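D-ribose pyranase (Bacillus subtilis, PDB 1OGD) probably catalyses the interconversion of the beta-pyranose and beta-furanose forms of D-ribose, working as a decamer built from two pentamers. Local coordinates at residues 24-29 with 112-117; 50-55 with 78-83. All coordinates share one frame; numbering follows the deposited sequence.

Both contacts belong to one mixed beta-sheet and the helices that cover it, and their centres lie about 11 Å apart. Contact 1 joins the neighbouring parallel strands 23-27 and 110-113 and the loops that follow them; contact 2 packs helix 51-61 beside helix 78-87. Along the chain the order is 24-29, 50-55, 78-83, 112-117, so contact 1 brackets contact 2. They touch directly: Glu116 OE1 lies 2.7 Å from Phe51 N, probably hydrogen-bonded to it at the start of helix 51-61, and Ile26 packs against the same helix through CD1 against Ala55 CA at 3.7 Å. The helix pair is thereby tied to the segment 24-29 that carries the ribose-binding Asp28.

Contact 1: residues 24-29 with 112-117; sequences IVIADA and IRTGEF. With RIP (beta-D-ribopyranose), chain G.
This is a parallel beta-pairing at the buried middle of the sheet, strand 23-27 against strand 110-113, continued into the loops of the ribose site. Ile112 N donates to Val25 O and Ala27 N donates to Ile112 O at 2.7 Å, which sets Ile26 beside Ile112 and Ala27 beside Arg113. Beyond them Ala27 O is gripped twice by Thr114, by its N and, at 2.8 Å, by OG1, the two donors arriving from opposite faces of the carbonyl plane. The hydroxyl sits between backbone N and carbonyl carbon (chi1 67°), and from there OG1 also accepts from Glu116 N, closing an ST turn. Arg113 runs extended to Ala29, where NH2 meets a lone pair of Ala29 O in plane at 3.1 Å; its NH1 forms a salt bridge with Asp41 and bonds Leu7 O of a neighbouring subunit. Ala29 N gives a nearly straight bond (175°) to Glu116 O, while Ala29 CB rests 3.5 Å from Phe117 CE1. The Asp28 carboxylate binds the sugar with both oxygens: OD1 takes ribose O3 at a very short 2.5 Å and OD2 takes O2 at 2.7 Å. His98 and Asn122 of the same chain, and His20 of a different neighbouring subunit, also hydrogen-bond the ribose. A substrate-binding aspartate near the carboxyl end of a parallel strand is characteristic of alpha/beta active sites.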
ATOM      1  N   ILE A  24      19.494   7.799 -16.501  1.00 26.68           N
ATOM      2  CA  ILE A  24      19.830   7.571 -15.106  1.00 27.56           C
ATOM      3  C   ILE A  24      20.828   8.675 -14.781  1.00 27.72           C
ATOM      4  O   ILE A  24      21.484   9.207 -15.678  1.00 26.32           O
ATOM      5  CB  ILE A  24      20.474   6.186 -14.833  1.00 30.17           C
ATOM      6  CG1 ILE A  24      21.811   6.059 -15.550  1.00 32.62           C
ATOM      7  CG2 ILE A  24      19.520   5.073 -15.249  1.00 31.44           C
ATOM      8  CD1 ILE A  24      22.557   4.797 -15.167  1.00 34.84           C
ATOM      9  N   VAL A  25      20.936   9.025 -13.507  1.00 26.80           N
ATOM     10  CA  VAL A  25      21.838  10.088 -13.098  1.00 26.63           C
ATOM     11  C   VAL A  25      22.886   9.587 -12.116  1.00 26.94           C
ATOM     12  O   VAL A  25      22.581   8.787 -11.234  1.00 28.74           O
ATOM     13  CB  VAL A  25      21.043  11.245 -12.423  1.00 26.51           C
ATOM     14  CG1 VAL A  25      21.986  12.386 -12.034  1.00 25.28           C
ATOM     15  CG2 VAL A  25      19.956  11.749 -13.363  1.00 24.66           C
ATOM     16  N   ILE A  26      24.127  10.032 -12.295  1.00 25.33           N
ATOM     17  CA  ILE A  26      25.203   9.688 -11.374  1.00 25.45           C
ATOM     18  C   ILE A  26      25.450  11.034 -10.723  1.00 25.76           C
ATOM     19  O   ILE A  26      25.702  12.021 -11.413  1.00 25.76           O
ATOM     20  CB  ILE A  26      26.476   9.218 -12.098  1.00 27.04           C
ATOM     21  CG1 ILE A  26      26.188   7.928 -12.869  1.00 28.69           C
ATOM     22  CG2 ILE A  26      27.574   8.953 -11.075  1.00 24.90           C
ATOM     23  CD1 ILE A  26      27.320   7.490 -13.786  1.00 32.58           C
ATOM     24  N   ALA A  27      25.373  11.090  -9.402  1.00 26.52           N
ATOM     25  CA  ALA A  27      25.517  12.370  -8.725  1.00 25.94           C
ATOM     26  C   ALA A  27      26.557  12.431  -7.634  1.00 26.06           C
ATOM     27  O   ALA A  27      26.963  11.405  -7.090  1.00 26.14           O
ATOM     28  CB  ALA A  27      24.162  12.778  -8.144  1.00 25.65           C
ATOM     29  N   ASP A  28      26.992  13.650  -7.320  1.00 26.55           N
ATOM     30  CA  ASP A  28      27.930  13.844  -6.228  1.00 26.82           C
ATOM     31  C   ASP A  28      27.061  13.870  -4.971  1.00 27.58           C
ATOM     32  O   ASP A  28      25.832  13.779  -5.067  1.00 26.60           O
ATOM     33  CB  ASP A  28      28.741  15.143  -6.402  1.00 29.52           C
ATOM     34  CG  ASP A  28      27.875  16.396  -6.518  1.00 28.53           C
ATOM     35  OD1 ASP A  28      28.202  17.237  -7.386  1.00 26.55           O
ATOM     36  OD2 ASP A  28      26.900  16.561  -5.749  1.00 26.18           O
ATOM     37  N   ALA A  29      27.685  13.980  -3.804  1.00 26.46           N
ATOM     38  CA  ALA A  29      26.952  13.964  -2.545  1.00 25.66           C
ATOM     39  C   ALA A  29      26.000  15.135  -2.281  1.00 25.41           C
ATOM     40  O   ALA A  29      25.211  15.091  -1.329  1.00 25.47           O
ATOM     41  CB  ALA A  29      27.935  13.832  -1.388  1.00 23.38           C
ATOM     42  N   ILE A 112      21.868   7.971  -8.825  1.00 21.87           N
ATOM     43  CA  ILE A 112      22.834   7.185  -8.078  1.00 21.93           C
ATOM     44  C   ILE A 112      23.748   8.167  -7.357  1.00 23.59           C
ATOM     45  O   ILE A 112      24.489   8.928  -7.981  1.00 24.35           O
ATOM     46  CB  ILE A 112      23.639   6.279  -9.024  1.00 22.85           C
ATOM     47  CG1 ILE A 112      22.667   5.442  -9.862  1.00 25.92           C
ATOM     48  CG2 ILE A 112      24.543   5.374  -8.227  1.00 21.67           C
ATOM     49  CD1 ILE A 112      23.287   4.773 -11.063  1.00 32.51           C
ATOM     50  N   ARG A 113      23.675   8.160  -6.032  1.00 24.16           N
ATOM     51  CA  ARG A 113      24.471   9.066  -5.227  1.00 24.87           C
ATOM     52  C   ARG A 113      25.816   8.447  -4.864  1.00 24.85           C
ATOM     53  O   ARG A 113      25.870   7.375  -4.268  1.00 23.67           O
ATOM     54  CB  ARG A 113      23.705   9.435  -3.949  1.00 23.80           C
ATOM     55  CG  ARG A 113      24.390  10.480  -3.086  1.00 22.99           C
ATOM     56  CD  ARG A 113      23.506  10.867  -1.904  1.00 23.22           C
ATOM     57  NE  ARG A 113      24.077  11.951  -1.114  1.00 20.17           N
ATOM     58  CZ  ARG A 113      24.441  11.843   0.161  1.00 19.36           C
ATOM     59  NH1 ARG A 113      24.300  10.694   0.810  1.00 22.33           N
ATOM     60  NH2 ARG A 113      24.945  12.891   0.794  1.00 20.93           N
ATOM     61  N   THR A 114      26.896   9.130  -5.232  1.00 25.03           N
ATOM     62  CA  THR A 114      28.241   8.653  -4.927  1.00 25.75           C
ATOM     63  C   THR A 114      28.765   9.465  -3.742  1.00 28.16           C
ATOM     64  O   THR A 114      28.076  10.355  -3.238  1.00 26.63           O
ATOM     65  CB  THR A 114      29.190   8.855  -6.119  1.00 25.09           C
ATOM     66  OG1 THR A 114      29.385  10.256  -6.336  1.00 24.09           O
ATOM     67  CG2 THR A 114      28.604   8.237  -7.381  1.00 25.41           C
ATOM     68  N   GLY A 115      29.982   9.163  -3.300  1.00 28.72           N
ATOM     69  CA  GLY A 115      30.548   9.894  -2.182  1.00 28.85           C
ATOM     70  C   GLY A 115      31.399  11.060  -2.646  1.00 30.80           C
ATOM     71  O   GLY A 115      32.148  11.637  -1.859  1.00 30.81           O
ATOM     72  N   GLU A 116      31.270  11.409  -3.923  1.00 30.50           N
ATOM     73  CA  GLU A 116      32.037  12.494  -4.521  1.00 31.71           C
ATOM     74  C   GLU A 116      31.774  13.853  -3.883  1.00 33.16           C
ATOM     75  O   GLU A 116      30.644  14.349  -3.894  1.00 32.63           O
ATOM     76  CB  GLU A 116      31.738  12.579  -6.016  1.00 32.23           C
ATOM     77  CG  GLU A 116      32.663  13.508  -6.789  1.00 34.58           C
ATOM     78  CD  GLU A 116      34.097  13.007  -6.804  1.00 37.14           C
ATOM     79  OE1 GLU A 116      34.310  11.836  -7.183  1.00 35.40           O
ATOM     80  OE2 GLU A 116      35.010  13.781  -6.439  1.00 39.64           O
ATOM     81  N   PHE A 117      32.831  14.454  -3.340  1.00 32.98           N
ATOM     82  CA  PHE A 117      32.741  15.763  -2.704  1.00 33.17           C
ATOM     83  C   PHE A 117      33.377  16.882  -3.529  1.00 33.74           C
ATOM     84  O   PHE A 117      34.043  17.757  -2.976  1.00 34.03           O
ATOM     85  CB  PHE A 117      33.393  15.731  -1.316  1.00 33.18           C
ATOM     86  CG  PHE A 117      32.422  15.529  -0.184  1.00 34.24           C
ATOM     87  CD1 PHE A 117      31.499  14.488  -0.212  1.00 34.02           C
ATOM     88  CD2 PHE A 117      32.450  16.368   0.927  1.00 34.51           C
ATOM     89  CE1 PHE A 117      30.616  14.283   0.853  1.00 35.72           C
ATOM     90  CE2 PHE A 117      31.572  16.171   1.998  1.00 35.86           C
ATOM     91  CZ  PHE A 117      30.653  15.125   1.960  1.00 34.21           C
TER
HETATM   92  C1  RIP G1134      24.553  20.623  -5.970  1.00 39.76           C
HETATM   93  C2  RIP G1134      25.612  19.682  -6.486  1.00 37.21           C
HETATM   94  C3  RIP G1134      26.551  20.434  -7.416  1.00 39.24           C
HETATM   95  C4  RIP G1134      27.161  21.687  -6.799  1.00 39.61           C
HETATM   96  C5  RIP G1134      26.014  22.564  -6.310  1.00 40.55           C
HETATM   97  O1  RIP G1134      23.651  20.995  -6.993  1.00 41.81           O
HETATM   98  O2  RIP G1134      26.303  19.162  -5.370  1.00 35.15           O
HETATM   99  O3  RIP G1134      27.560  19.579  -7.886  1.00 38.13           O
HETATM  100  O4  RIP G1134      27.980  21.367  -5.691  1.00 40.64           O
HETATM  101  O5  RIP G1134      25.106  21.856  -5.438  1.00 39.91           O
HETATM  102  O   HOH W   1      23.190  13.665  -3.683  1.00 26.41           O

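Contact 2: residues 50-55 with 78-83; sequences AFQDTA and QENAKF
The segments 51-55 and 78-83, from helices 51-61 and 78-87, run side by side in nearly the same direction, their axes 14° apart and 10.8 Å from each other at closest approach. This is parallel helix-helix packing in an alpha/beta fold, with the 51-55 side resting on strand 23-27 through Phe51, Thr54 and Ala55, which touch Ile26. Gln52 and Phe83 carry most of the contact. The phenylalanine CG stands opposite its own backbone N (chi1 -179°), which sends the ring across to the other helix. Gln52 CB lies over one face of that ring, 3.6 Å from its centroid, in a CH-pi contact displaced toward the rim. Farther out, the glutamine chain is extended and its amide stacks on the ring with the two planes only 20° apart, bringing Gln52 CD to 3.4 Å from Phe83 CD1. Ala55 CB approaches the same ring at its edge, 4.1 Å from Phe83 CE2. With an alanine in place of Phe83, the Gln52 amide would probably lose the flat surface it lies on and be freer to turn, and a gap would open beside Ala55. Phe51 points to the second helix as well, touching Asn80 and Leu84. The amides of Gln52 and Asn80 stand almost perpendicular, and Gln52 NE2 makes a weak, bent bond to Asn80 OD1 at 3.2 Å; Asn80 ND2 bonds to Asn77. A water adds a second bridge between the helices, accepting from Gln52 N at 3.2 Å and donating to Asn80 OD1 at 3.0 Å.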
ATOM      1  N   ALA A  50      33.987   7.079  -5.654  1.00 33.81           N
ATOM      2  CA  ALA A  50      34.279   8.289  -6.407  1.00 33.03           C
ATOM      3  C   ALA A  50      33.433   8.347  -7.672  1.00 32.36           C
ATOM      4  O   ALA A  50      32.996   7.320  -8.190  1.00 32.11           O
ATOM      5  CB  ALA A  50      35.766   8.332  -6.766  1.00 34.16           C
ATOM      6  N   PHE A  51      33.202   9.560  -8.157  1.00 32.12           N
ATOM      7  CA  PHE A  51      32.425   9.779  -9.366  1.00 34.14           C
ATOM      8  C   PHE A  51      33.004   8.974 -10.527  1.00 36.24           C
ATOM      9  O   PHE A  51      32.274   8.321 -11.279  1.00 36.03           O
ATOM     10  CB  PHE A  51      32.444  11.261  -9.729  1.00 32.33           C
ATOM     11  CG  PHE A  51      31.792  11.573 -11.042  1.00 34.15           C
ATOM     12  CD1 PHE A  51      30.405  11.585 -11.162  1.00 33.68           C
ATOM     13  CD2 PHE A  51      32.565  11.863 -12.163  1.00 34.19           C
ATOM     14  CE1 PHE A  51      29.795  11.882 -12.380  1.00 33.91           C
ATOM     15  CE2 PHE A  51      31.969  12.160 -13.385  1.00 34.95           C
ATOM     16  CZ  PHE A  51      30.578  12.172 -13.497  1.00 36.58           C
ATOM     17  N   GLN A  52      34.324   9.030 -10.672  1.00 36.81           N
ATOM     18  CA  GLN A  52      34.991   8.321 -11.755  1.00 37.68           C
ATOM     19  C   GLN A  52      34.775   6.822 -11.679  1.00 35.05           C
ATOM     20  O   GLN A  52      34.432   6.197 -12.676  1.00 37.25           O
ATOM     21  CB  GLN A  52      36.493   8.621 -11.749  1.00 39.58           C
ATOM     22  CG  GLN A  52      36.816  10.101 -11.764  1.00 44.38           C
ATOM     23  CD  GLN A  52      38.259  10.379 -12.131  1.00 45.86           C
ATOM     24  OE1 GLN A  52      39.147   9.570 -11.863  1.00 47.03           O
ATOM     25  NE2 GLN A  52      38.500  11.537 -12.737  1.00 47.06           N
ATOM     26  N   ASP A  53      34.973   6.242 -10.502  1.00 34.73           N
ATOM     27  CA  ASP A  53      34.792   4.806 -10.352  1.00 34.47           C
ATOM     28  C   ASP A  53      33.377   4.367 -10.677  1.00 33.40           C
ATOM     29  O   ASP A  53      33.176   3.359 -11.356  1.00 31.95           O
ATOM     30  CB  ASP A  53      35.155   4.361  -8.938  1.00 37.02           C
ATOM     31  CG  ASP A  53      36.634   4.503  -8.654  1.00 40.95           C
ATOM     32  OD1 ASP A  53      37.435   4.317  -9.596  1.00 44.48           O
ATOM     33  OD2 ASP A  53      37.000   4.786  -7.496  1.00 42.40           O
ATOM     34  N   THR A  54      32.394   5.124 -10.206  1.00 30.35           N
ATOM     35  CA  THR A  54      31.008   4.771 -10.467  1.00 28.59           C
ATOM     36  C   THR A  54      30.676   4.889 -11.954  1.00 27.85           C
ATOM     37  O   THR A  54      30.064   3.996 -12.533  1.00 27.97           O
ATOM     38  CB  THR A  54      30.059   5.658  -9.639  1.00 28.45           C
ATOM     39  OG1 THR A  54      30.404   5.540  -8.253  1.00 28.39           O
ATOM     40  CG2 THR A  54      28.612   5.214  -9.822  1.00 27.74           C
ATOM     41  N   ALA A  55      31.088   5.988 -12.573  1.00 28.68           N
ATOM     42  CA  ALA A  55      30.832   6.201 -13.989  1.00 29.92           C
ATOM     43  C   ALA A  55      31.487   5.108 -14.845  1.00 31.77           C
ATOM     44  O   ALA A  55      30.926   4.676 -15.857  1.00 32.14           O
ATOM     45  CB  ALA A  55      31.344   7.582 -14.405  1.00 30.49           C
ATOM     46  N   GLN A  78      37.741  20.510 -13.595  1.00 57.83           N
ATOM     47  CA  GLN A  78      38.457  20.129 -14.806  1.00 58.25           C
ATOM     48  C   GLN A  78      38.897  18.668 -14.876  1.00 56.94           C
ATOM     49  O   GLN A  78      38.851  18.054 -15.941  1.00 55.92           O
ATOM     50  CB  GLN A  78      39.672  21.042 -14.999  1.00 61.06           C
ATOM     51  CG  GLN A  78      40.342  20.898 -16.360  1.00 65.33           C
ATOM     52  CD  GLN A  78      39.368  21.083 -17.517  1.00 67.52           C
ATOM     53  OE1 GLN A  78      38.680  22.101 -17.610  1.00 68.54           O
ATOM     54  NE2 GLN A  78      39.308  20.095 -18.406  1.00 68.45           N
ATOM     55  N   GLU A  79      39.323  18.105 -13.750  1.00 56.03           N
ATOM     56  CA  GLU A  79      39.771  16.719 -13.748  1.00 56.12           C
ATOM     57  C   GLU A  79      38.651  15.754 -14.134  1.00 54.99           C
ATOM     58  O   GLU A  79      38.821  14.926 -15.030  1.00 55.33           O
ATOM     59  CB  GLU A  79      40.329  16.337 -12.376  1.00 58.48           C
ATOM     60  CG  GLU A  79      41.012  14.978 -12.365  1.00 63.54           C
ATOM     61  CD  GLU A  79      41.457  14.551 -10.980  1.00 67.05           C
ATOM     62  OE1 GLU A  79      40.584  14.362 -10.104  1.00 69.15           O
ATOM     63  OE2 GLU A  79      42.680  14.402 -10.768  1.00 69.57           O
ATOM     64  N   ASN A  80      37.506  15.856 -13.464  1.00 52.21           N
ATOM     65  CA  ASN A  80      36.384  14.977 -13.768  1.00 49.76           C
ATOM     66  C   ASN A  80      35.754  15.308 -15.114  1.00 49.14           C
ATOM     67  O   ASN A  80      35.099  14.465 -15.726  1.00 49.01           O
ATOM     68  CB  ASN A  80      35.335  15.051 -12.659  1.00 48.90           C
ATOM     69  CG  ASN A  80      35.789  14.367 -11.390  1.00 47.69           C
ATOM     70  OD1 ASN A  80      36.076  13.171 -11.388  1.00 48.78           O
ATOM     71  ND2 ASN A  80      35.860  15.122 -10.303  1.00 47.90           N
ATOM     72  N   ALA A  81      35.957  16.536 -15.578  1.00 48.28           N
ATOM     73  CA  ALA A  81      35.422  16.956 -16.867  1.00 49.36           C
ATOM     74  C   ALA A  81      36.172  16.223 -17.978  1.00 50.43           C
ATOM     75  O   ALA A  81      35.585  15.839 -18.996  1.00 49.92           O
ATOM     76  CB  ALA A  81      35.582  18.462 -17.033  1.00 49.17           C
ATOM     77  N   LYS A  82      37.475  16.033 -17.775  1.00 51.37           N
ATOM     78  CA  LYS A  82      38.315  15.341 -18.751  1.00 52.47           C
ATOM     79  C   LYS A  82      38.013  13.850 -18.726  1.00 50.91           C
ATOM     80  O   LYS A  82      37.955  13.197 -19.769  1.00 51.22           O
ATOM     81  CB  LYS A  82      39.800  15.556 -18.441  1.00 54.23           C
ATOM     82  CG  LYS A  82      40.270  16.996 -18.544  1.00 58.11           C
ATOM     83  CD  LYS A  82      41.788  17.086 -18.383  1.00 61.81           C
ATOM     84  CE  LYS A  82      42.273  18.534 -18.350  1.00 64.13           C
ATOM     85  NZ  LYS A  82      41.911  19.302 -19.581  1.00 65.23           N
ATOM     86  N   PHE A  83      37.832  13.317 -17.523  1.00 49.44           N
ATOM     87  CA  PHE A  83      37.525  11.906 -17.349  1.00 48.18           C
ATOM     88  C   PHE A  83      36.347  11.537 -18.245  1.00 47.21           C
ATOM     89  O   PHE A  83      36.407  10.563 -18.995  1.00 46.04           O
ATOM     90  CB  PHE A  83      37.166  11.627 -15.893  1.00 48.48           C
ATOM     91  CG  PHE A  83      36.852  10.190 -15.617  1.00 49.27           C
ATOM     92  CD1 PHE A  83      37.866   9.288 -15.326  1.00 49.21           C
ATOM     93  CD2 PHE A  83      35.537   9.736 -15.655  1.00 50.43           C
ATOM     94  CE1 PHE A  83      37.578   7.951 -15.075  1.00 49.49           C
ATOM     95  CE2 PHE A  83      35.238   8.402 -15.408  1.00 49.95           C
ATOM     96  CZ  PHE A  83      36.262   7.508 -15.117  1.00 50.70           C
TER
HETATM   97  O   HOH W   2      36.053  11.229  -9.071  1.00 26.35           O